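Local structure of ATP-dependent DNA helicase (Mycobacterium smegmatis, 5V9X) at residues I138-R143 with V162-P167; D682-V687 with R852-E857; I549-M554 with G796-L801. The protein acts as an ATP-dependent helicase that tracks 3' to 5' along single-stranded DNA and unwinds RNA:DNA hybrids. All coordinates share one frame; numbering follows the deposited sequence.

Contact 1 of 3, residues I138-R143 with V162-P167; sequences ITVGVR and VLITTP. With nucleotides of chain B.
A side-chain hydroxyl, not a peptide N-H, meets the carbonyl of R143: T165 donates to it, OG1 to R143 O being 2.9 Å. The next amide in the parallel pattern, T166 N, stays 4.0 Å from that same R143 O, so T165 OG1 takes its place. Its position follows from the first torsion of T165, which turns OG1 anti to the backbone N (chi1 -179°) and swings it beside the carbonyl carbon, facing the neighbouring strand. Up to that point the ladder is regular. V162 N binds T139 O, G141 N binds V162 O, I164 N binds G141 O, and R143 N meets I164 O at 2.8 Å, close to straight with an N-H...O angle of 168°. V140, V162, V142 and I164 share one face. There V140 CG1 touches the tip of I164, CD1, at 3.9 Å, and V142 CG2 rests on I164 CB at 4.0 Å, both valines meeting the isoleucine at a slant. At the C-terminal ends both segments reach the tracking strand of chain B. The R143 chain, bent at chi2, presents its guanidinium edge in plane to a phosphate oxygen, NH2 bonding OP1 of DG12. T166 OG1 reaches OP1 of DC10, at a modelled length short enough to be doubtful, and also caps S169 N at the start of the next helix. T165, T166 and P167 are consistent with motif Ib of superfamily 2 helicases. The unit is a beta-alpha-beta crossover through helix 149-157: strand 140-143 is the outermost strand of the sheet within this chain, strand 100-103 flanks strand 162-165 on its other side, helix 107-116 covers V142 and I164, and helix 167-174 packs on R143 and L163.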
loop_
_atom_site.group_PDB
_atom_site.type_symbol
_atom_site.label_atom_id
_atom_site.label_comp_id
_atom_site.label_asym_id
_atom_site.label_seq_id
_atom_site.Cartn_x
_atom_site.Cartn_y
_atom_site.Cartn_z
ATOM N N ILE A 138 -16.363 26.573 15.734
ATOM C CA ILE A 138 -15.775 25.843 14.616
ATOM C C ILE A 138 -16.245 24.398 14.710
ATOM O O ILE A 138 -15.900 23.686 15.662
ATOM C CB ILE A 138 -14.243 25.931 14.619
ATOM C CG1 ILE A 138 -13.795 27.376 14.381
ATOM C CG2 ILE A 138 -13.650 24.990 13.585
ATOM C CD1 ILE A 138 -12.315 27.606 14.603
ATOM N N THR A 139 -17.026 23.960 13.726
ATOM C CA THR A 139 -17.570 22.611 13.713
ATOM C C THR A 139 -16.630 21.656 12.984
ATOM O O THR A 139 -15.905 22.046 12.064
ATOM C CB THR A 139 -18.950 22.591 13.053
ATOM O OG1 THR A 139 -18.871 23.190 11.754
ATOM C CG2 THR A 139 -19.949 23.365 13.890
ATOM N N VAL A 140 -16.641 20.395 13.416
ATOM C CA VAL A 140 -15.778 19.351 12.868
ATOM C C VAL A 140 -16.608 18.085 12.709
ATOM O O VAL A 140 -17.192 17.599 13.685
ATOM C CB VAL A 140 -14.558 19.069 13.767
ATOM C CG1 VAL A 140 -13.674 18.002 13.139
ATOM C CG2 VAL A 140 -13.766 20.346 14.032
ATOM N N GLY A 141 -16.653 17.541 11.493
ATOM C CA GLY A 141 -17.403 16.335 11.233
ATOM C C GLY A 141 -16.550 15.292 10.537
ATOM O O GLY A 141 -15.560 15.604 9.874
ATOM N N VAL A 142 -16.953 14.034 10.707
ATOM C CA VAL A 142 -16.300 12.897 10.066
ATOM C C VAL A 142 -17.336 12.172 9.223
ATOM O O VAL A 142 -18.396 11.783 9.732
ATOM C CB VAL A 142 -15.667 11.938 11.086
ATOM C CG1 VAL A 142 -15.130 10.700 10.383
ATOM C CG2 VAL A 142 -14.555 12.631 11.833
ATOM N N ARG A 143 -17.029 11.985 7.942
ATOM C CA ARG A 143 -17.865 11.212 7.032
ATOM C C ARG A 143 -17.041 10.049 6.498
ATOM O O ARG A 143 -16.116 10.249 5.703
ATOM C CB ARG A 143 -18.395 12.079 5.894
ATOM C CG ARG A 143 -19.001 11.284 4.747
ATOM C CD ARG A 143 -20.173 10.420 5.197
ATOM N NE ARG A 143 -20.596 9.513 4.137
ATOM C CZ ARG A 143 -21.354 9.873 3.107
ATOM N NH1 ARG A 143 -21.777 11.125 2.996
ATOM N NH2 ARG A 143 -21.690 8.982 2.182
ATOM N N VAL A 162 -15.064 21.940 9.223
ATOM C CA VAL A 162 -13.959 21.046 8.895
ATOM C C VAL A 162 -14.552 19.670 8.628
ATOM O O VAL A 162 -15.038 19.006 9.552
ATOM C CB VAL A 162 -12.915 20.987 10.017
ATOM C CG1 VAL A 162 -11.807 20.006 9.657
ATOM C CG2 VAL A 162 -12.351 22.371 10.298
ATOM N N LEU A 163 -14.514 19.236 7.374
ATOM C CA LEU A 163 -14.984 17.910 6.997
ATOM C C LEU A 163 -13.794 16.963 6.903
ATOM O O LEU A 163 -12.848 17.217 6.150
ATOM C CB LEU A 163 -15.744 17.938 5.671
ATOM C CG LEU A 163 -16.345 16.586 5.285
ATOM C CD1 LEU A 163 -17.406 16.169 6.298
ATOM C CD2 LEU A 163 -16.920 16.617 3.878
ATOM N N ILE A 164 -13.846 15.882 7.672
ATOM C CA ILE A 164 -12.848 14.819 7.640
ATOM C C ILE A 164 -13.481 13.618 6.953
ATOM O O ILE A 164 -14.600 13.223 7.298
ATOM C CB ILE A 164 -12.372 14.457 9.058
ATOM C CG1 ILE A 164 -11.703 15.662 9.725
ATOM C CG2 ILE A 164 -11.435 13.269 9.017
ATOM C CD1 ILE A 164 -11.395 15.450 11.192
ATOM N N THR A 165 -12.780 13.043 5.980
ATOM C CA THR A 165 -13.364 11.965 5.190
ATOM C C THR A 165 -12.247 11.151 4.543
ATOM O O THR A 165 -11.058 11.383 4.783
ATOM C CB THR A 165 -14.333 12.523 4.142
ATOM O OG1 THR A 165 -14.911 11.443 3.402
ATOM C CG2 THR A 165 -13.608 13.459 3.181
ATOM N N THR A 166 -12.644 10.191 3.720
ATOM C CA THR A 166 -11.769 9.326 2.946
ATOM C C THR A 166 -11.880 9.653 1.460
ATOM O O THR A 166 -12.801 10.359 1.034
ATOM C CB THR A 166 -12.134 7.854 3.184
ATOM O OG1 THR A 166 -13.485 7.619 2.767
ATOM C CG2 THR A 166 -11.982 7.493 4.655
ATOM N N PRO A 167 -10.944 9.167 0.636
ATOM C CA PRO A 167 -11.102 9.366 -0.813
ATOM C C PRO A 167 -12.360 8.719 -1.359
ATOM O O PRO A 167 -13.061 9.323 -2.180
ATOM C CB PRO A 167 -9.832 8.727 -1.395
ATOM C CG PRO A 167 -8.844 8.760 -0.281
ATOM C CD PRO A 167 -9.645 8.550 0.965
ATOM P P DG B 12 -24.136 7.804 0.151
ATOM O OP1 DG B 12 -23.060 8.818 0.086
ATOM O OP2 DG B 12 -24.682 7.382 1.460
ATOM O "O5'" DG B 12 -25.338 8.320 -0.750
ATOM C "C5'" DG B 12 -25.170 8.394 -2.148
ATOM C "C4'" DG B 12 -26.508 8.340 -2.842
ATOM O "O4'" DG B 12 -27.139 7.070 -2.562
ATOM C "C3'" DG B 12 -27.489 9.427 -2.407
ATOM O "O3'" DG B 12 -27.941 10.132 -3.542
ATOM C "C2'" DG B 12 -28.624 8.668 -1.710
ATOM C "C1'" DG B 12 -28.500 7.263 -2.280
ATOM N N9 DG B 12 -28.910 6.223 -1.343
ATOM C C8 DG B 12 -28.652 6.180 0.006
ATOM N N7 DG B 12 -29.135 5.120 0.594
ATOM C C5 DG B 12 -29.749 4.413 -0.433
ATOM C C6 DG B 12 -30.444 3.180 -0.401
ATOM O O6 DG B 12 -30.662 2.447 0.573
ATOM N N1 DG B 12 -30.911 2.819 -1.663
ATOM C C2 DG B 12 -30.728 3.556 -2.811
ATOM N N2 DG B 12 -31.252 3.045 -3.935
ATOM N N3 DG B 12 -30.078 4.713 -2.854
ATOM C C4 DG B 12 -29.618 5.078 -1.632
ATOM P P DC B 10 -14.979 4.471 3.581
ATOM O OP1 DC B 10 -15.177 5.866 3.126
ATOM O OP2 DC B 10 -15.036 4.143 5.022
ATOM O "O5'" DC B 10 -16.048 3.536 2.857
ATOM C "C5'" DC B 10 -16.371 3.752 1.502
ATOM C "C4'" DC B 10 -17.351 2.702 1.027
ATOM O "O4'" DC B 10 -16.656 1.452 0.809
ATOM C "C3'" DC B 10 -18.484 2.393 2.013
ATOM O "O3'" DC B 10 -19.729 2.575 1.384
ATOM C "C2'" DC B 10 -18.262 0.926 2.392
ATOM C "C1'" DC B 10 -17.509 0.404 1.184
ATOM N N1 DC B 10 -16.690 -0.803 1.468
ATOM C C2 DC B 10 -16.670 -1.851 0.544
ATOM O O2 DC B 10 -17.329 -1.744 -0.498
ATOM N N3 DC B 10 -15.923 -2.952 0.814
ATOM C C4 DC B 10 -15.226 -3.022 1.951
ATOM N N4 DC B 10 -14.507 -4.126 2.178
ATOM C C5 DC B 10 -15.239 -1.962 2.908
ATOM C C6 DC B 10 -15.976 -0.884 2.628
#

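Contact 2 of 3, residues D682-V687 with R852-E857; sequences DTTFVV and RLRIVE
L853 lies over the ring of F685, with CD2 3.5 Å from the ring centroid and only 9° off its normal, a CH-pi contact to the middle of the face. The second methyl of L853 reaches further along the same ring, CD1 coming to 3.6 Å from F685 CZ, so the fork of the leucine spans the ring from its centre to its far end. F685 has CG anti to its carbonyl carbon (chi1 -65°), and the ring thus lies back toward the start of its strand, where L853 precedes the partner strand. On the opposite face of the sheet T684 and R854 run side by side and point the same way. The methyl of T684, CG2, makes a van der Waals contact over one face of the flat R854 guanidinium; the bend of the arginine at chi3 brings the group back over the threonine. Further along, V687 and I855 cross obliquely on the F685 side, touching through their CG2 methyls at 4.2 Å. The register comes from a parallel backbone ladder. T683 O accepts from R854 N, and F685 N binds R854 O at 2.9 Å. F685 O then accepts from V856 N, and V687 N closes on V856 O at 2.7 Å. L701 and V699 of strand 697-702 pack on F685 and V687. Strand 854-859, supplied from the far end of the DEAD/H-associated region, runs parallel to strand 684-691 and is the outermost strand, within this chain, of a mixed five-stranded sheet whose other neighbouring strands are antiparallel; helix 838-849 packs on the F685 face, its L844 against F685 and its I848 against L853 and I855.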
loop_
_atom_site.group_PDB
_atom_site.type_symbol
_atom_site.label_atom_id
_atom_site.label_comp_id
_atom_site.label_asym_id
_atom_site.label_seq_id
_atom_site.Cartn_x
_atom_site.Cartn_y
_atom_site.Cartn_z
ATOM N N ASP A 682 23.318 -9.314 -5.348
ATOM C CA ASP A 682 23.054 -8.355 -6.412
ATOM C C ASP A 682 24.004 -8.519 -7.591
ATOM O O ASP A 682 23.712 -8.010 -8.679
ATOM C CB ASP A 682 23.155 -6.931 -5.865
ATOM C CG ASP A 682 24.496 -6.653 -5.211
ATOM O OD1 ASP A 682 25.126 -7.610 -4.714
ATOM O OD2 ASP A 682 24.923 -5.480 -5.195
ATOM N N THR A 683 25.129 -9.211 -7.402
ATOM C CA THR A 683 26.107 -9.392 -8.463
ATOM C C THR A 683 26.213 -10.825 -8.964
ATOM O O THR A 683 26.770 -11.038 -10.045
ATOM C CB THR A 683 27.497 -8.933 -7.994
ATOM O OG1 THR A 683 27.965 -9.799 -6.952
ATOM C CG2 THR A 683 27.437 -7.508 -7.473
ATOM N N THR A 684 25.708 -11.806 -8.216
ATOM C CA THR A 684 25.825 -13.210 -8.598
ATOM C C THR A 684 24.480 -13.897 -8.414
ATOM O O THR A 684 23.966 -13.967 -7.293
ATOM C CB THR A 684 26.898 -13.935 -7.771
ATOM O OG1 THR A 684 26.398 -14.188 -6.452
ATOM C CG2 THR A 684 28.166 -13.101 -7.661
ATOM N N PHE A 685 23.913 -14.397 -9.510
ATOM C CA PHE A 685 22.771 -15.297 -9.448
ATOM C C PHE A 685 23.273 -16.733 -9.372
ATOM O O PHE A 685 24.350 -17.059 -9.876
ATOM C CB PHE A 685 21.862 -15.141 -10.672
ATOM C CG PHE A 685 21.184 -13.800 -10.780
ATOM C CD1 PHE A 685 21.212 -12.893 -9.733
ATOM C CD2 PHE A 685 20.503 -13.455 -11.938
ATOM C CE1 PHE A 685 20.583 -11.666 -9.847
ATOM C CE2 PHE A 685 19.871 -12.233 -12.056
ATOM C CZ PHE A 685 19.911 -11.337 -11.011
ATOM N N VAL A 686 22.481 -17.595 -8.742
ATOM C CA VAL A 686 22.814 -19.010 -8.612
ATOM C C VAL A 686 21.690 -19.830 -9.227
ATOM O O VAL A 686 20.526 -19.695 -8.828
ATOM C CB VAL A 686 23.047 -19.418 -7.151
ATOM C CG1 VAL A 686 23.205 -20.929 -7.050
ATOM C CG2 VAL A 686 24.275 -18.716 -6.596
ATOM N N VAL A 687 22.037 -20.680 -10.186
ATOM C CA VAL A 687 21.106 -21.636 -10.768
ATOM C C VAL A 687 21.383 -22.988 -10.124
ATOM O O VAL A 687 22.460 -23.568 -10.306
ATOM C CB VAL A 687 21.236 -21.695 -12.295
ATOM C CG1 VAL A 687 20.384 -22.817 -12.851
ATOM C CG2 VAL A 687 20.825 -20.360 -12.901
ATOM N N ARG A 852 28.877 -8.358 -15.948
ATOM C CA ARG A 852 28.892 -7.644 -14.680
ATOM C C ARG A 852 27.959 -8.259 -13.647
ATOM O O ARG A 852 28.085 -7.947 -12.457
ATOM C CB ARG A 852 28.518 -6.170 -14.896
ATOM C CG ARG A 852 29.634 -5.348 -15.529
ATOM C CD ARG A 852 29.186 -3.939 -15.894
ATOM N NE ARG A 852 30.306 -3.139 -16.382
ATOM C CZ ARG A 852 30.182 -1.987 -17.032
ATOM N NH1 ARG A 852 28.979 -1.491 -17.287
ATOM N NH2 ARG A 852 31.264 -1.333 -17.436
ATOM N N LEU A 853 27.033 -9.117 -14.071
ATOM C CA LEU A 853 26.215 -9.921 -13.170
ATOM C C LEU A 853 26.579 -11.379 -13.419
ATOM O O LEU A 853 26.243 -11.937 -14.470
ATOM C CB LEU A 853 24.723 -9.668 -13.397
ATOM C CG LEU A 853 23.772 -9.821 -12.202
ATOM C CD1 LEU A 853 22.389 -9.304 -12.563
ATOM C CD2 LEU A 853 23.686 -11.262 -11.720
ATOM N N ARG A 854 27.280 -11.984 -12.465
ATOM C CA ARG A 854 27.719 -13.362 -12.601
ATOM C C ARG A 854 26.530 -14.318 -12.519
ATOM O O ARG A 854 25.470 -13.990 -11.979
ATOM C CB ARG A 854 28.738 -13.705 -11.512
ATOM C CG ARG A 854 29.751 -14.775 -11.895
ATOM C CD ARG A 854 30.294 -15.493 -10.663
ATOM N NE ARG A 854 30.586 -14.580 -9.560
ATOM C CZ ARG A 854 31.047 -14.967 -8.374
ATOM N NH1 ARG A 854 31.275 -16.250 -8.136
ATOM N NH2 ARG A 854 31.284 -14.070 -7.426
ATOM N N ILE A 855 26.720 -15.513 -13.072
ATOM C CA ILE A 855 25.759 -16.605 -12.955
ATOM C C ILE A 855 26.537 -17.887 -12.706
ATOM O O ILE A 855 27.575 -18.127 -13.331
ATOM C CB ILE A 855 24.867 -16.730 -14.208
ATOM C CG1 ILE A 855 23.925 -15.532 -14.311
ATOM C CG2 ILE A 855 24.061 -18.024 -14.176
ATOM C CD1 ILE A 855 22.987 -15.603 -15.479
ATOM N N VAL A 856 26.044 -18.705 -11.781
ATOM C CA VAL A 856 26.724 -19.924 -11.360
ATOM C C VAL A 856 25.749 -21.087 -11.462
ATOM O O VAL A 856 24.635 -21.019 -10.928
ATOM C CB VAL A 856 27.271 -19.799 -9.925
ATOM C CG1 VAL A 856 27.919 -21.101 -9.484
ATOM C CG2 VAL A 856 28.259 -18.643 -9.828
ATOM N N GLU A 857 26.161 -22.149 -12.154
ATOM C CA GLU A 857 25.414 -23.399 -12.175
ATOM C C GLU A 857 25.968 -24.329 -11.107
ATOM O O GLU A 857 27.187 -24.497 -10.994
ATOM C CB GLU A 857 25.498 -24.080 -13.542
ATOM C CG GLU A 857 25.199 -23.187 -14.721
ATOM C CD GLU A 857 25.000 -23.973 -16.005
ATOM O OE1 GLU A 857 24.522 -25.125 -15.929
ATOM O OE2 GLU A 857 25.326 -23.443 -17.090
#

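Contact 3 of 3, residues I549-M554 with G796-L801; sequences IPDRGM and GKRSPL. With nucleotides of chain B.
A loop meets the start of a helix here, the CA atoms of D551 and L801 lying 7.0 Å apart, with P800 at the N-cap position. The loop packs against the first turn of helix 801-815 and joins the winged-helix region to the DEAD/H-associated region beside the DNA. L801, whose CG is anti to its backbone N, divides its fork between two places: CD1 sits 3.4 Å from D551 O, and CD2 lies 3.4 Å from G553 N, where the glycine lets the methyl come close to the main chain. D551 also faces R798, forming a salt bridge through OD1 and NH1 at 3.2 Å. The hydrogen bond within it is weak, its N-H...O angle being 123°. The carboxylate and guanidinium planes stand 64° apart, and D551 OD2 lies beside R798 CD, at 3.2 Å. R798 NE has a weak bond to S545 O. On the nucleic acid side, I549 wedges its branches between two bases, its CD1 being 3.8 Å from both DG9 C4 and DT8 C2 of chain B. R798 lies with one guanidinium face toward DG9 N2, while its in-plane edge is turned to the next base: R798 NH2 donates to DC10 O2 of chain B at 2.6 Å, with an N-H...O angle of 165°.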
loop_
_atom_site.group_PDB
_atom_site.type_symbol
_atom_site.label_atom_id
_atom_site.label_comp_id
_atom_site.label_asym_id
_atom_site.label_seq_id
_atom_site.Cartn_x
_atom_site.Cartn_y
_atom_site.Cartn_z
ATOM N N ILE A 549 -10.274 0.136 -4.985
ATOM C CA ILE A 549 -9.773 -1.100 -4.371
ATOM C C ILE A 549 -10.492 -2.295 -4.989
ATOM O O ILE A 549 -11.734 -2.306 -5.045
ATOM C CB ILE A 549 -9.965 -1.060 -2.856
ATOM C CG1 ILE A 549 -9.055 0.005 -2.236
ATOM C CG2 ILE A 549 -9.678 -2.424 -2.245
ATOM C CD1 ILE A 549 -9.276 0.215 -0.754
ATOM N N PRO A 550 -9.774 -3.305 -5.468
ATOM C CA PRO A 550 -10.427 -4.418 -6.160
ATOM C C PRO A 550 -10.969 -5.468 -5.206
ATOM O O PRO A 550 -10.491 -5.641 -4.081
ATOM C CB PRO A 550 -9.298 -4.997 -7.019
ATOM C CG PRO A 550 -8.067 -4.715 -6.225
ATOM C CD PRO A 550 -8.303 -3.396 -5.534
ATOM N N ASP A 551 -11.987 -6.181 -5.682
ATOM C CA ASP A 551 -12.499 -7.364 -4.994
ATOM C C ASP A 551 -11.531 -8.510 -5.245
ATOM O O ASP A 551 -11.488 -9.077 -6.340
ATOM C CB ASP A 551 -13.899 -7.718 -5.481
ATOM C CG ASP A 551 -14.974 -6.842 -4.867
ATOM O OD1 ASP A 551 -14.643 -6.007 -4.000
ATOM O OD2 ASP A 551 -16.155 -6.994 -5.252
ATOM N N ARG A 552 -10.737 -8.846 -4.237
ATOM C CA ARG A 552 -9.893 -10.028 -4.278
ATOM C C ARG A 552 -10.532 -11.151 -3.472
ATOM O O ARG A 552 -11.414 -10.927 -2.639
ATOM C CB ARG A 552 -8.491 -9.723 -3.743
ATOM C CG ARG A 552 -7.464 -9.479 -4.830
ATOM C CD ARG A 552 -6.829 -8.112 -4.693
ATOM N NE ARG A 552 -5.939 -7.813 -5.812
ATOM C CZ ARG A 552 -5.196 -6.715 -5.901
ATOM N NH1 ARG A 552 -5.230 -5.805 -4.933
ATOM N NH2 ARG A 552 -4.416 -6.525 -6.957
ATOM N N GLY A 553 -10.079 -12.370 -3.738
ATOM C CA GLY A 553 -10.590 -13.521 -3.025
ATOM C C GLY A 553 -9.910 -14.810 -3.422
ATOM O O GLY A 553 -9.440 -14.956 -4.555
ATOM N N MET A 554 -9.857 -15.758 -2.494
ATOM C CA MET A 554 -9.170 -17.020 -2.710
ATOM C C MET A 554 -10.170 -18.135 -2.971
ATOM O O MET A 554 -11.251 -18.172 -2.376
ATOM C CB MET A 554 -8.295 -17.376 -1.509
ATOM C CG MET A 554 -7.136 -16.423 -1.301
ATOM S SD MET A 554 -5.614 -17.284 -0.867
ATOM C CE MET A 554 -6.056 -17.956 0.732
ATOM N N GLY A 796 -27.845 -2.289 -6.977
ATOM C CA GLY A 796 -27.187 -1.591 -5.891
ATOM C C GLY A 796 -26.265 -2.466 -5.067
ATOM O O GLY A 796 -26.097 -2.238 -3.866
ATOM N N LYS A 797 -25.654 -3.467 -5.697
ATOM C CA LYS A 797 -24.773 -4.382 -4.985
ATOM C C LYS A 797 -23.690 -4.871 -5.933
ATOM O O LYS A 797 -23.990 -5.302 -7.050
ATOM C CB LYS A 797 -25.557 -5.566 -4.409
ATOM C CG LYS A 797 -25.056 -6.036 -3.055
ATOM C CD LYS A 797 -25.986 -7.072 -2.439
ATOM C CE LYS A 797 -25.860 -8.411 -3.141
ATOM N NZ LYS A 797 -26.769 -9.428 -2.546
ATOM N N ARG A 798 -22.440 -4.797 -5.487
ATOM C CA ARG A 798 -21.329 -5.306 -6.279
ATOM C C ARG A 798 -21.442 -6.821 -6.400
ATOM O O ARG A 798 -21.589 -7.525 -5.396
ATOM C CB ARG A 798 -19.997 -4.912 -5.639
ATOM C CG ARG A 798 -18.857 -4.739 -6.627
ATOM C CD ARG A 798 -17.583 -4.256 -5.941
ATOM N NE ARG A 798 -17.825 -3.115 -5.064
ATOM C CZ ARG A 798 -17.650 -3.135 -3.747
ATOM N NH1 ARG A 798 -17.219 -4.237 -3.148
ATOM N NH2 ARG A 798 -17.898 -2.050 -3.025
ATOM N N SER A 799 -21.382 -7.316 -7.633
ATOM C CA SER A 799 -21.604 -8.730 -7.889
ATOM C C SER A 799 -20.588 -9.581 -7.128
ATOM O O SER A 799 -19.452 -9.153 -6.904
ATOM C CB SER A 799 -21.515 -9.019 -9.386
ATOM O OG SER A 799 -20.309 -8.512 -9.930
ATOM N N PRO A 800 -20.977 -10.784 -6.705
ATOM C CA PRO A 800 -20.026 -11.677 -6.035
ATOM C C PRO A 800 -18.857 -12.026 -6.943
ATOM O O PRO A 800 -18.912 -11.875 -8.165
ATOM C CB PRO A 800 -20.869 -12.915 -5.702
ATOM C CG PRO A 800 -22.045 -12.839 -6.623
ATOM C CD PRO A 800 -22.318 -11.383 -6.811
ATOM N N LEU A 801 -17.780 -12.504 -6.319
ATOM C CA LEU A 801 -16.537 -12.711 -7.054
ATOM C C LEU A 801 -16.692 -13.787 -8.123
ATOM O O LEU A 801 -16.128 -13.666 -9.217
ATOM C CB LEU A 801 -15.410 -13.064 -6.085
ATOM C CG LEU A 801 -13.994 -12.752 -6.564
ATOM C CD1 LEU A 801 -13.902 -11.324 -7.077
ATOM C CD2 LEU A 801 -13.024 -12.961 -5.429
ATOM P P DG B 9 -9.559 1.391 6.270
ATOM O OP1 DG B 9 -9.352 2.508 7.218
ATOM O OP2 DG B 9 -9.963 0.056 6.769
ATOM O "O5'" DG B 9 -10.615 1.845 5.170
ATOM C "C5'" DG B 9 -10.311 2.937 4.313
ATOM C "C4'" DG B 9 -11.351 3.068 3.219
ATOM O "O4'" DG B 9 -11.195 1.981 2.272
ATOM C "C3'" DG B 9 -12.798 3.019 3.698
ATOM O "O3'" DG B 9 -13.571 3.974 2.991
ATOM C "C2'" DG B 9 -13.231 1.589 3.380
ATOM C "C1'" DG B 9 -12.406 1.269 2.141
ATOM N N9 DG B 9 -12.081 -0.148 2.013
ATOM C C8 DG B 9 -11.379 -0.917 2.909
ATOM N N7 DG B 9 -11.236 -2.154 2.529
ATOM C C5 DG B 9 -11.879 -2.212 1.301
ATOM C C6 DG B 9 -12.047 -3.300 0.416
ATOM O O6 DG B 9 -11.649 -4.465 0.548
ATOM N N1 DG B 9 -12.761 -2.933 -0.721
ATOM C C2 DG B 9 -13.249 -1.671 -0.971
ATOM N N2 DG B 9 -13.914 -1.509 -2.127
ATOM N N3 DG B 9 -13.097 -0.640 -0.147
ATOM C C4 DG B 9 -12.404 -0.985 0.967
ATOM P P DT B 8 -7.620 -3.973 6.639
ATOM O OP1 DT B 8 -7.760 -3.768 8.096
ATOM O OP2 DT B 8 -8.563 -4.869 5.935
ATOM O "O5'" DT B 8 -7.650 -2.551 5.909
ATOM C "C5'" DT B 8 -6.635 -1.591 6.182
ATOM C "C4'" DT B 8 -6.594 -0.527 5.099
ATOM O "O4'" DT B 8 -6.055 -1.080 3.887
ATOM C "C3'" DT B 8 -7.951 0.034 4.704
ATOM O "O3'" DT B 8 -8.198 1.222 5.435
ATOM C "C2'" DT B 8 -7.819 0.317 3.192
ATOM C "C1'" DT B 8 -6.447 -0.259 2.821
ATOM N N1 DT B 8 -6.453 -1.076 1.573
ATOM C C2 DT B 8 -5.761 -0.626 0.473
ATOM O O2 DT B 8 -5.133 0.416 0.461
ATOM N N3 DT B 8 -5.828 -1.448 -0.620
ATOM C C4 DT B 8 -6.507 -2.650 -0.722
ATOM O O4 DT B 8 -6.507 -3.318 -1.752
ATOM C C5 DT B 8 -7.213 -3.062 0.468
ATOM C C7 DT B 8 -7.984 -4.348 0.479
ATOM C C6 DT B 8 -7.153 -2.265 1.544
ATOM P P DC B 10 -14.979 4.471 3.581
ATOM O OP1 DC B 10 -15.177 5.866 3.126
ATOM O OP2 DC B 10 -15.036 4.143 5.022
ATOM O "O5'" DC B 10 -16.048 3.536 2.857
ATOM C "C5'" DC B 10 -16.371 3.752 1.502
ATOM C "C4'" DC B 10 -17.351 2.702 1.027
ATOM O "O4'" DC B 10 -16.656 1.452 0.809
ATOM C "C3'" DC B 10 -18.484 2.393 2.013
ATOM O "O3'" DC B 10 -19.729 2.575 1.384
ATOM C "C2'" DC B 10 -18.262 0.926 2.392
ATOM C "C1'" DC B 10 -17.509 0.404 1.184
ATOM N N1 DC B 10 -16.690 -0.803 1.468
ATOM C C2 DC B 10 -16.670 -1.851 0.544
ATOM O O2 DC B 10 -17.329 -1.744 -0.498
ATOM N N3 DC B 10 -15.923 -2.952 0.814
ATOM C C4 DC B 10 -15.226 -3.022 1.951
ATOM N N4 DC B 10 -14.507 -4.126 2.178
ATOM C C5 DC B 10 -15.239 -1.962 2.908
ATOM C C6 DC B 10 -15.976 -0.884 2.628
#

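Overall arrangement
Contact 1 is the most buried of the three, contact 2 is partly buried, and contact 3 lies at the surface. Contacts 1 and 2 are both parallel strand pairs that include an outermost strand, but in different sheets on opposite sides of the chain's centre, their own centres about 54 Å apart. Contact 3 has no strands and relies on side chains, a salt bridge and a leucine fork. Contacts 1 and 3, whose nearest atoms are about 9 Å apart, share the DNA: contact 1 bonds phosphates, contact 3 mainly meets bases. Contact 2, about 17 Å from the nucleic acid at its nearest atom, is mostly apolar side chains on a backbone ladder, with one arginine laid over a threonine.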